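Local coordinates for type IV pilus assembly protein PilF (Thermus thermophilus HB8, PDB 5OIU) that probably hydrolyses ATP as a hexameric AAA+ motor that powers assembly of type IV pili, at residues 32-38 with 49-54; 247-252 with 332-336; 140-144 with 233-238. All coordinates share one frame; numbering follows the deposited sequence.

Overall arrangement
The three contacts lie in two parts of the chain. Contact 1 comes first in sequence. It joins neighbouring strands 36-42 and 45-52 at one edge, within this chain, of the antiparallel N-terminal sheet. Contacts 2 and 3 both reach the mixed sheet of the P-loop NTPase part, with centres about 18 Å apart. Contact 3 comes before contact 2 along the chain. It sits where strands 143-148 and 238-243 begin. Contact 2 packs helix 248-257 against strand 328-336. Contact 1 is across the chain's centre, about 45 Å from contact 2 and 55 Å from contact 3 between centres. The ATP pocket takes residues from both parts, Arg-82 on the antiparallel sheet and the P-loop after strand 143-148.

Contact 1 of 3, residues 32-38 with 49-54; sequences RQNDVQV and YSTLPK
Val-36 and Leu-52 form a tight pair of backbone hydrogen bonds. Val-36 N gives to Leu-52 O over 2.6 Å, almost straight at 175°. Leu-52 N gives back to Val-36 O. Further along, Val-38 N bonds to Ser-50 O at 2.8 Å. Val-38 O then takes Tyr-49 N at 3.0 Å and, weakly, Ser-50 N. It also accepts Gln-37 NE2, which comes from the opposite face of the carbonyl plane to Tyr-49 N. Gln-37 places CG opposite the backbone N and then bends at chi2 (98°), and this folds the amide back to the strand.

The apolar contacts lie mainly on the face of Val-36, Val-38 and Leu-52. Val-36 CB meets Leu-52 CB at 4.0 Å. Val-38 and Tyr-49 run side by side, with Val-38 CG1 3.8 Å from Tyr-49 CD2. Phe-11 of helix 6-22 touches both Val-38 and Leu-52.

Polar side chains make the remaining contacts. Lys-54 reaches along the 32-33 backbone, and its CD lies 3.4 Å from Arg-32 O. Gln-37 CB sits over the centre of one face of the Arg-32 guanidinium, and Arg-32 NH2 gives a weak bond to Gln-37 OE1.

Tyr-49 and Ser-50 both stand opposite Val-38. This is a classic beta bulge in an antiparallel beta hairpin, placed at one edge of the N-terminal sheet within this chain.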
loop_
_atom_site.group_PDB
_atom_site.type_symbol
_atom_site.label_atom_id
_atom_site.label_comp_id
_atom_site.label_asym_id
_atom_site.label_seq_id
_atom_site.Cartn_x
_atom_site.Cartn_y
_atom_site.Cartn_z
ATOM N N ARG C 32 -17.055 -39.000 -22.013
ATOM C CA ARG C 32 -17.584 -38.675 -23.336
ATOM C C ARG C 32 -19.114 -38.586 -23.251
ATOM O O ARG C 32 -19.698 -38.558 -22.163
ATOM C CB ARG C 32 -17.105 -39.701 -24.374
ATOM C CG ARG C 32 -15.676 -39.448 -24.880
ATOM C CD ARG C 32 -15.082 -40.622 -25.681
ATOM N NE ARG C 32 -13.628 -40.486 -25.838
ATOM C CZ ARG C 32 -12.844 -41.363 -26.471
ATOM N NH1 ARG C 32 -11.528 -41.153 -26.544
ATOM N NH2 ARG C 32 -13.370 -42.455 -27.021
ATOM N N GLN C 33 -19.773 -38.536 -24.407
ATOM C CA GLN C 33 -21.221 -38.325 -24.403
ATOM C C GLN C 33 -21.959 -39.518 -23.807
ATOM O O GLN C 33 -22.851 -39.347 -22.965
ATOM C CB GLN C 33 -21.711 -38.046 -25.819
ATOM C CG GLN C 33 -23.134 -37.560 -25.917
ATOM C CD GLN C 33 -23.481 -37.194 -27.342
ATOM O OE1 GLN C 33 -23.173 -37.946 -28.271
ATOM N NE2 GLN C 33 -24.091 -36.021 -27.533
ATOM N N ASN C 34 -21.579 -40.737 -24.204
ATOM C CA ASN C 34 -22.281 -41.940 -23.779
ATOM C C ASN C 34 -21.437 -42.934 -22.988
ATOM O O ASN C 34 -21.984 -43.941 -22.525
ATOM C CB ASN C 34 -22.889 -42.618 -25.005
ATOM C CG ASN C 34 -23.892 -41.725 -25.673
ATOM O OD1 ASN C 34 -23.721 -41.318 -26.826
ATOM N ND2 ASN C 34 -24.926 -41.352 -24.919
ATOM N N ASP C 35 -20.147 -42.663 -22.783
ATOM C CA ASP C 35 -19.283 -43.531 -21.997
ATOM C C ASP C 35 -18.117 -42.716 -21.438
ATOM O O ASP C 35 -17.971 -41.520 -21.706
ATOM C CB ASP C 35 -18.777 -44.702 -22.845
ATOM C CG ASP C 35 -17.989 -44.247 -24.058
ATOM O OD1 ASP C 35 -18.257 -43.131 -24.566
ATOM O OD2 ASP C 35 -17.100 -45.003 -24.505
ATOM N N VAL C 36 -17.287 -43.375 -20.639
ATOM C CA VAL C 36 -15.984 -42.851 -20.256
ATOM C C VAL C 36 -14.940 -43.735 -20.924
ATOM O O VAL C 36 -14.966 -44.964 -20.774
ATOM C CB VAL C 36 -15.790 -42.820 -18.734
ATOM C CG1 VAL C 36 -14.410 -42.361 -18.426
ATOM C CG2 VAL C 36 -16.802 -41.910 -18.082
ATOM N N GLN C 37 -14.046 -43.118 -21.685
ATOM C CA GLN C 37 -12.961 -43.830 -22.330
ATOM C C GLN C 37 -11.685 -43.629 -21.528
ATOM O O GLN C 37 -11.419 -42.533 -21.021
ATOM C CB GLN C 37 -12.766 -43.360 -23.777
ATOM C CG GLN C 37 -11.388 -43.707 -24.368
ATOM C CD GLN C 37 -11.387 -44.969 -25.236
ATOM O OE1 GLN C 37 -11.873 -44.952 -26.370
ATOM N NE2 GLN C 37 -10.837 -46.067 -24.700
ATOM N N VAL C 38 -10.921 -44.707 -21.387
ATOM C CA VAL C 38 -9.608 -44.687 -20.758
ATOM C C VAL C 38 -8.579 -44.895 -21.854
ATOM O O VAL C 38 -8.681 -45.848 -22.634
ATOM C CB VAL C 38 -9.498 -45.766 -19.666
ATOM C CG1 VAL C 38 -8.093 -45.832 -19.066
ATOM C CG2 VAL C 38 -10.523 -45.505 -18.597
ATOM N N TYR C 49 -7.427 -48.096 -24.130
ATOM C CA TYR C 49 -7.284 -49.174 -23.153
ATOM C C TYR C 49 -8.614 -49.874 -22.872
ATOM O O TYR C 49 -8.726 -51.097 -23.013
ATOM C CB TYR C 49 -6.712 -48.621 -21.841
ATOM C CG TYR C 49 -6.634 -49.647 -20.729
ATOM C CD1 TYR C 49 -5.806 -50.757 -20.847
ATOM C CD2 TYR C 49 -7.373 -49.509 -19.563
ATOM C CE1 TYR C 49 -5.709 -51.697 -19.833
ATOM C CE2 TYR C 49 -7.281 -50.453 -18.538
ATOM C CZ TYR C 49 -6.450 -51.546 -18.692
ATOM O OH TYR C 49 -6.337 -52.512 -17.718
ATOM N N SER C 50 -9.622 -49.101 -22.456
ATOM C CA SER C 50 -10.884 -49.617 -21.936
ATOM C C SER C 50 -11.920 -48.495 -21.936
ATOM O O SER C 50 -11.580 -47.313 -22.037
ATOM C CB SER C 50 -10.693 -50.198 -20.528
ATOM O OG SER C 50 -11.871 -50.083 -19.756
ATOM N N THR C 51 -13.196 -48.881 -21.844
ATOM C CA THR C 51 -14.288 -47.935 -21.666
ATOM C C THR C 51 -15.094 -48.306 -20.433
ATOM O O THR C 51 -15.145 -49.463 -20.015
ATOM C CB THR C 51 -15.255 -47.876 -22.850
ATOM O OG1 THR C 51 -16.107 -49.022 -22.798
ATOM C CG2 THR C 51 -14.528 -47.814 -24.186
ATOM N N LEU C 52 -15.751 -47.294 -19.876
ATOM C CA LEU C 52 -16.501 -47.350 -18.641
ATOM C C LEU C 52 -17.852 -46.689 -18.859
ATOM O O LEU C 52 -17.941 -45.709 -19.609
ATOM C CB LEU C 52 -15.761 -46.614 -17.519
ATOM C CG LEU C 52 -15.178 -47.447 -16.387
ATOM C CD1 LEU C 52 -14.163 -48.453 -16.916
ATOM C CD2 LEU C 52 -14.553 -46.512 -15.360
ATOM N N PRO C 53 -18.915 -47.196 -18.236
ATOM C CA PRO C 53 -20.208 -46.511 -18.330
ATOM C C PRO C 53 -20.180 -45.214 -17.542
ATOM O O PRO C 53 -19.551 -45.128 -16.483
ATOM C CB PRO C 53 -21.191 -47.522 -17.730
ATOM C CG PRO C 53 -20.350 -48.373 -16.858
ATOM C CD PRO C 53 -19.019 -48.474 -17.522
ATOM N N LYS C 54 -20.867 -44.199 -18.071
ATOM C CA LYS C 54 -20.762 -42.852 -17.523
ATOM C C LYS C 54 -21.160 -42.766 -16.054
ATOM O O LYS C 54 -20.710 -41.851 -15.356
ATOM C CB LYS C 54 -21.606 -41.888 -18.355
ATOM C CG LYS C 54 -21.245 -40.431 -18.129
ATOM C CD LYS C 54 -21.339 -39.648 -19.423
ATOM C CE LYS C 54 -21.310 -38.156 -19.134
ATOM N NZ LYS C 54 -22.283 -37.463 -20.026
#

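Contact 2 of 3, residues 247-252 with 332-336; sequences DAAQAI and HELLV
Leu-335 projects from strand 328-336 onto the start of helix 248-257. Its CB lies 4.0 Å from Ala-248 CB. CG stands anti to the backbone N (chi1 -167°), which carries the branch past Ala-248 to Ala-249, with Ile-252 one turn on. CD1 does the rest of the touching. It sits 3.7 Å from Ala-249 CA and 4.0 Å from Ala-249 CB. It also comes within 4.4 Å of Ile-252 CD1. Ala-358 and Met-363 touch the same leucine, so it is buried in an apolar layer. The small Ala-248 and Ala-249 let the helix come close to the strand, with their axes 9.0 Å apart.

The strand is an edge strand, within this chain, of the mixed sheet of the P-loop NTPase fold, antiparallel to its neighbour 269-281. The helix packs on one face of the sheet, over both strands. Val-272 of strand 269-281 touches Ala-248 and Ala-251.

Asp-247 is the N-cap of the helix. Its OD2 accepts Gln-250 N at 3.0 Å, on the anti side and 34° out of the carboxylate plane. Glu-333 comes to the same helix end with an extended chain, and its OE1 takes a weak bond from Ala-248 N at 3.4 Å. The two carboxylate planes are 82° apart, and Asp-247 OD1 is 3.2 Å from Glu-333 OE1. This closeness of like charges is probably eased by Lys-355, which forms a salt bridge with Asp-247 OD1, while Glu-333 OE2 accepts Leu-366 N.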
loop_
_atom_site.group_PDB
_atom_site.type_symbol
_atom_site.label_atom_id
_atom_site.label_comp_id
_atom_site.label_asym_id
_atom_site.label_seq_id
_atom_site.Cartn_x
_atom_site.Cartn_y
_atom_site.Cartn_z
ATOM N N ASP C 247 9.920 -17.108 -9.322
ATOM C CA ASP C 247 11.012 -16.170 -9.508
ATOM C C ASP C 247 11.687 -15.984 -8.157
ATOM O O ASP C 247 11.022 -16.038 -7.120
ATOM C CB ASP C 247 10.450 -14.855 -10.062
ATOM C CG ASP C 247 11.426 -13.714 -9.999
ATOM O OD1 ASP C 247 12.368 -13.680 -10.819
ATOM O OD2 ASP C 247 11.227 -12.838 -9.132
ATOM N N ALA C 248 13.004 -15.793 -8.171
ATOM C CA ALA C 248 13.743 -15.744 -6.913
ATOM C C ALA C 248 13.373 -14.513 -6.096
ATOM O O ALA C 248 13.003 -14.622 -4.923
ATOM C CB ALA C 248 15.239 -15.768 -7.182
ATOM N N ALA C 249 13.480 -13.328 -6.701
ATOM C CA ALA C 249 13.140 -12.102 -5.996
ATOM C C ALA C 249 11.738 -12.188 -5.416
ATOM O O ALA C 249 11.484 -11.729 -4.296
ATOM C CB ALA C 249 13.265 -10.910 -6.944
ATOM N N GLN C 250 10.826 -12.827 -6.152
ATOM C CA GLN C 250 9.449 -12.968 -5.701
ATOM C C GLN C 250 9.361 -13.639 -4.330
ATOM O O GLN C 250 8.438 -13.364 -3.556
ATOM C CB GLN C 250 8.664 -13.757 -6.755
ATOM C CG GLN C 250 7.195 -13.381 -6.907
ATOM C CD GLN C 250 6.995 -12.014 -7.532
ATOM O OE1 GLN C 250 7.460 -11.760 -8.652
ATOM N NE2 GLN C 250 6.289 -11.119 -6.814
ATOM N N ALA C 251 10.312 -14.512 -4.005
ATOM C CA ALA C 251 10.258 -15.178 -2.707
ATOM C C ALA C 251 10.297 -14.173 -1.555
ATOM O O ALA C 251 9.613 -14.356 -0.544
ATOM C CB ALA C 251 11.403 -16.179 -2.596
ATOM N N ILE C 252 11.094 -13.110 -1.690
ATOM C CA ILE C 252 11.143 -12.069 -0.667
ATOM C C ILE C 252 9.764 -11.453 -0.486
ATOM O O ILE C 252 9.268 -11.308 0.636
ATOM C CB ILE C 252 12.182 -10.994 -1.044
ATOM C CG1 ILE C 252 13.583 -11.583 -1.120
ATOM C CG2 ILE C 252 12.137 -9.828 -0.068
ATOM C CD1 ILE C 252 14.550 -10.697 -1.812
ATOM N N HIS C 332 18.948 -22.463 -13.448
ATOM C CA HIS C 332 18.983 -21.875 -12.120
ATOM C C HIS C 332 18.995 -20.356 -12.141
ATOM O O HIS C 332 19.537 -19.717 -13.046
ATOM C CB HIS C 332 20.195 -22.354 -11.366
ATOM C CG HIS C 332 20.270 -23.843 -11.227
ATOM N ND1 HIS C 332 21.182 -24.611 -11.925
ATOM C CD2 HIS C 332 19.565 -24.701 -10.453
ATOM C CE1 HIS C 332 21.023 -25.880 -11.597
ATOM N NE2 HIS C 332 20.053 -25.962 -10.700
ATOM N N GLU C 333 18.403 -19.794 -11.095
ATOM C CA GLU C 333 18.502 -18.380 -10.776
ATOM C C GLU C 333 18.830 -18.267 -9.291
ATOM O O GLU C 333 18.025 -18.695 -8.452
ATOM C CB GLU C 333 17.188 -17.681 -11.097
ATOM C CG GLU C 333 17.275 -16.200 -11.178
ATOM C CD GLU C 333 15.990 -15.618 -11.676
ATOM O OE1 GLU C 333 15.042 -15.520 -10.861
ATOM O OE2 GLU C 333 15.922 -15.300 -12.889
ATOM N N LEU C 334 20.011 -17.715 -8.965
ATOM C CA LEU C 334 20.525 -17.713 -7.585
ATOM C C LEU C 334 20.708 -16.281 -7.094
ATOM O O LEU C 334 21.687 -15.609 -7.442
ATOM C CB LEU C 334 21.834 -18.493 -7.452
ATOM C CG LEU C 334 22.496 -18.439 -6.057
ATOM C CD1 LEU C 334 21.585 -18.904 -4.935
ATOM C CD2 LEU C 334 23.817 -19.231 -6.014
ATOM N N LEU C 335 19.770 -15.843 -6.261
ATOM C CA LEU C 335 19.798 -14.531 -5.637
ATOM C C LEU C 335 20.532 -14.659 -4.310
ATOM O O LEU C 335 19.984 -15.207 -3.343
ATOM C CB LEU C 335 18.378 -14.007 -5.437
ATOM C CG LEU C 335 18.185 -12.535 -5.070
ATOM C CD1 LEU C 335 16.766 -12.113 -5.357
ATOM C CD2 LEU C 335 18.502 -12.271 -3.612
ATOM N N VAL C 336 21.773 -14.156 -4.269
ATOM C CA VAL C 336 22.589 -14.122 -3.057
ATOM C C VAL C 336 22.440 -12.747 -2.420
ATOM O O VAL C 336 22.694 -11.717 -3.064
ATOM C CB VAL C 336 24.066 -14.441 -3.356
ATOM C CG1 VAL C 336 24.881 -14.458 -2.076
ATOM C CG2 VAL C 336 24.190 -15.767 -4.063
#

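Contact 3 of 3, residues 140-144 with 233-238; sequences KPYGI and ALTGHL
Tyr-142 sets its CB against the carbonyls of Gly-236 and His-237, and its ring leads away from this segment toward the third subunit. CB lies 3.1 Å from His-237 O and 3.4 Å from Gly-236 O. CG sits between the backbone N and the carbonyl carbon (chi1 37°), which sets the ring beside the preceding proline. Pro-141 CG rests on one ring face, offset toward the rim. Gly-236 O approaches the ring obliquely. The hydroxyl makes a weak hydrogen bond with Asn-246 of the third subunit, and the side chain also packs on Arg-276 of that subunit. An alanine here would remove the ring, and this would probably uncover Pro-141 CG on that side and leave Asn-246 of the third subunit without its hydroxyl partner.

Ala-233 points its methyl at the backbone of the facing strand. Its CB is 3.5 Å from Gly-143 C and 3.9 Å from Ile-144 CB. Leu-238 extends with CG anti to its backbone N and brings its two methyls close to backbone carbonyl oxygens. CD1 is 3.2 Å from Gly-143 O, and CD2 is 3.8 Å from Lys-140 O.

Gly-143 and Leu-238 form a parallel beta bridge. Gly-143 N gives a hydrogen bond to His-237 O at 3.1 Å (153°), with the donor tilted from the carbonyl plane. Gly-143 has a positive phi, at which a side chain would run into the preceding carbonyl O.

Gly-236 ends helix 223-235 in a Schellman motif. The chain then enters strand 238-243, completing a beta-alpha-beta crossover from strand 214-217, parallel to the strand 143-148 that leads into the P-loop.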
loop_
_atom_site.group_PDB
_atom_site.type_symbol
_atom_site.label_atom_id
_atom_site.label_comp_id
_atom_site.label_asym_id
_atom_site.label_seq_id
_atom_site.Cartn_x
_atom_site.Cartn_y
_atom_site.Cartn_z
ATOM N N LYS C 140 27.146 -21.328 4.842
ATOM C CA LYS C 140 26.991 -20.389 5.933
ATOM C C LYS C 140 26.525 -21.121 7.186
ATOM O O LYS C 140 25.843 -22.149 7.100
ATOM C CB LYS C 140 25.987 -19.303 5.557
ATOM C CG LYS C 140 26.532 -18.293 4.569
ATOM C CD LYS C 140 25.622 -17.076 4.473
ATOM C CE LYS C 140 26.458 -15.801 4.424
ATOM N NZ LYS C 140 27.698 -16.033 3.626
ATOM N N PRO C 141 26.860 -20.601 8.370
ATOM C CA PRO C 141 26.481 -21.292 9.606
ATOM C C PRO C 141 25.028 -21.125 9.974
ATOM O O PRO C 141 24.517 -21.915 10.777
ATOM C CB PRO C 141 27.369 -20.624 10.650
ATOM C CG PRO C 141 27.454 -19.230 10.147
ATOM C CD PRO C 141 27.518 -19.317 8.653
ATOM N N TYR C 142 24.346 -20.117 9.451
ATOM C CA TYR C 142 22.937 -19.959 9.779
ATOM C C TYR C 142 22.323 -18.968 8.808
ATOM O O TYR C 142 23.023 -18.331 8.014
ATOM C CB TYR C 142 22.749 -19.503 11.227
ATOM C CG TYR C 142 23.808 -18.547 11.675
ATOM C CD1 TYR C 142 23.792 -17.236 11.245
ATOM C CD2 TYR C 142 24.825 -18.955 12.533
ATOM C CE1 TYR C 142 24.755 -16.342 11.648
ATOM C CE2 TYR C 142 25.803 -18.067 12.951
ATOM C CZ TYR C 142 25.765 -16.756 12.499
ATOM O OH TYR C 142 26.733 -15.851 12.891
ATOM N N GLY C 143 21.009 -18.821 8.913
ATOM C CA GLY C 143 20.198 -18.152 7.918
ATOM C C GLY C 143 19.213 -19.111 7.265
ATOM O O GLY C 143 19.282 -20.337 7.415
ATOM N N ILE C 144 18.260 -18.523 6.548
ATOM C CA ILE C 144 17.262 -19.283 5.804
ATOM C C ILE C 144 17.589 -19.171 4.324
ATOM O O ILE C 144 17.770 -18.068 3.794
ATOM C CB ILE C 144 15.827 -18.819 6.111
ATOM C CG1 ILE C 144 14.814 -19.622 5.308
ATOM C CG2 ILE C 144 15.654 -17.308 5.927
ATOM C CD1 ILE C 144 13.508 -19.813 6.062
ATOM N N ALA C 233 16.007 -19.108 11.855
ATOM C CA ALA C 233 17.207 -18.596 11.207
ATOM C C ALA C 233 17.818 -17.441 12.000
ATOM O O ALA C 233 19.045 -17.338 12.106
ATOM C CB ALA C 233 16.898 -18.165 9.783
ATOM N N LEU C 234 16.976 -16.574 12.581
ATOM C CA LEU C 234 17.475 -15.408 13.310
ATOM C C LEU C 234 18.275 -15.809 14.546
ATOM O O LEU C 234 19.364 -15.280 14.793
ATOM C CB LEU C 234 16.315 -14.507 13.714
ATOM C CG LEU C 234 15.803 -13.664 12.555
ATOM C CD1 LEU C 234 14.584 -12.869 12.971
ATOM C CD2 LEU C 234 16.920 -12.765 12.064
ATOM N N THR C 235 17.740 -16.728 15.344
ATOM C CA THR C 235 18.407 -17.115 16.579
ATOM C C THR C 235 19.698 -17.896 16.342
ATOM O O THR C 235 20.468 -18.078 17.294
ATOM C CB THR C 235 17.454 -17.922 17.458
ATOM O OG1 THR C 235 17.148 -19.161 16.816
ATOM C CG2 THR C 235 16.166 -17.160 17.653
ATOM N N GLY C 236 19.960 -18.361 15.118
ATOM C CA GLY C 236 21.267 -18.918 14.836
ATOM C C GLY C 236 21.291 -20.317 14.256
ATOM O O GLY C 236 22.332 -20.971 14.283
ATOM N N HIS C 237 20.174 -20.783 13.718
ATOM C CA HIS C 237 20.105 -22.064 13.039
ATOM C C HIS C 237 20.189 -21.872 11.527
ATOM O O HIS C 237 19.888 -20.799 10.995
ATOM C CB HIS C 237 18.807 -22.776 13.406
ATOM C CG HIS C 237 18.683 -23.083 14.862
ATOM N ND1 HIS C 237 17.594 -22.700 15.614
ATOM C CD2 HIS C 237 19.508 -23.748 15.706
ATOM C CE1 HIS C 237 17.752 -23.107 16.862
ATOM N NE2 HIS C 237 18.904 -23.752 16.942
ATOM N N LEU C 238 20.606 -22.923 10.830
ATOM C CA LEU C 238 20.563 -22.932 9.373
ATOM C C LEU C 238 19.259 -23.594 8.915
ATOM O O LEU C 238 19.004 -24.766 9.222
ATOM C CB LEU C 238 21.779 -23.642 8.780
ATOM C CG LEU C 238 21.711 -23.674 7.242
ATOM C CD1 LEU C 238 21.716 -22.260 6.701
ATOM C CD2 LEU C 238 22.840 -24.477 6.628
#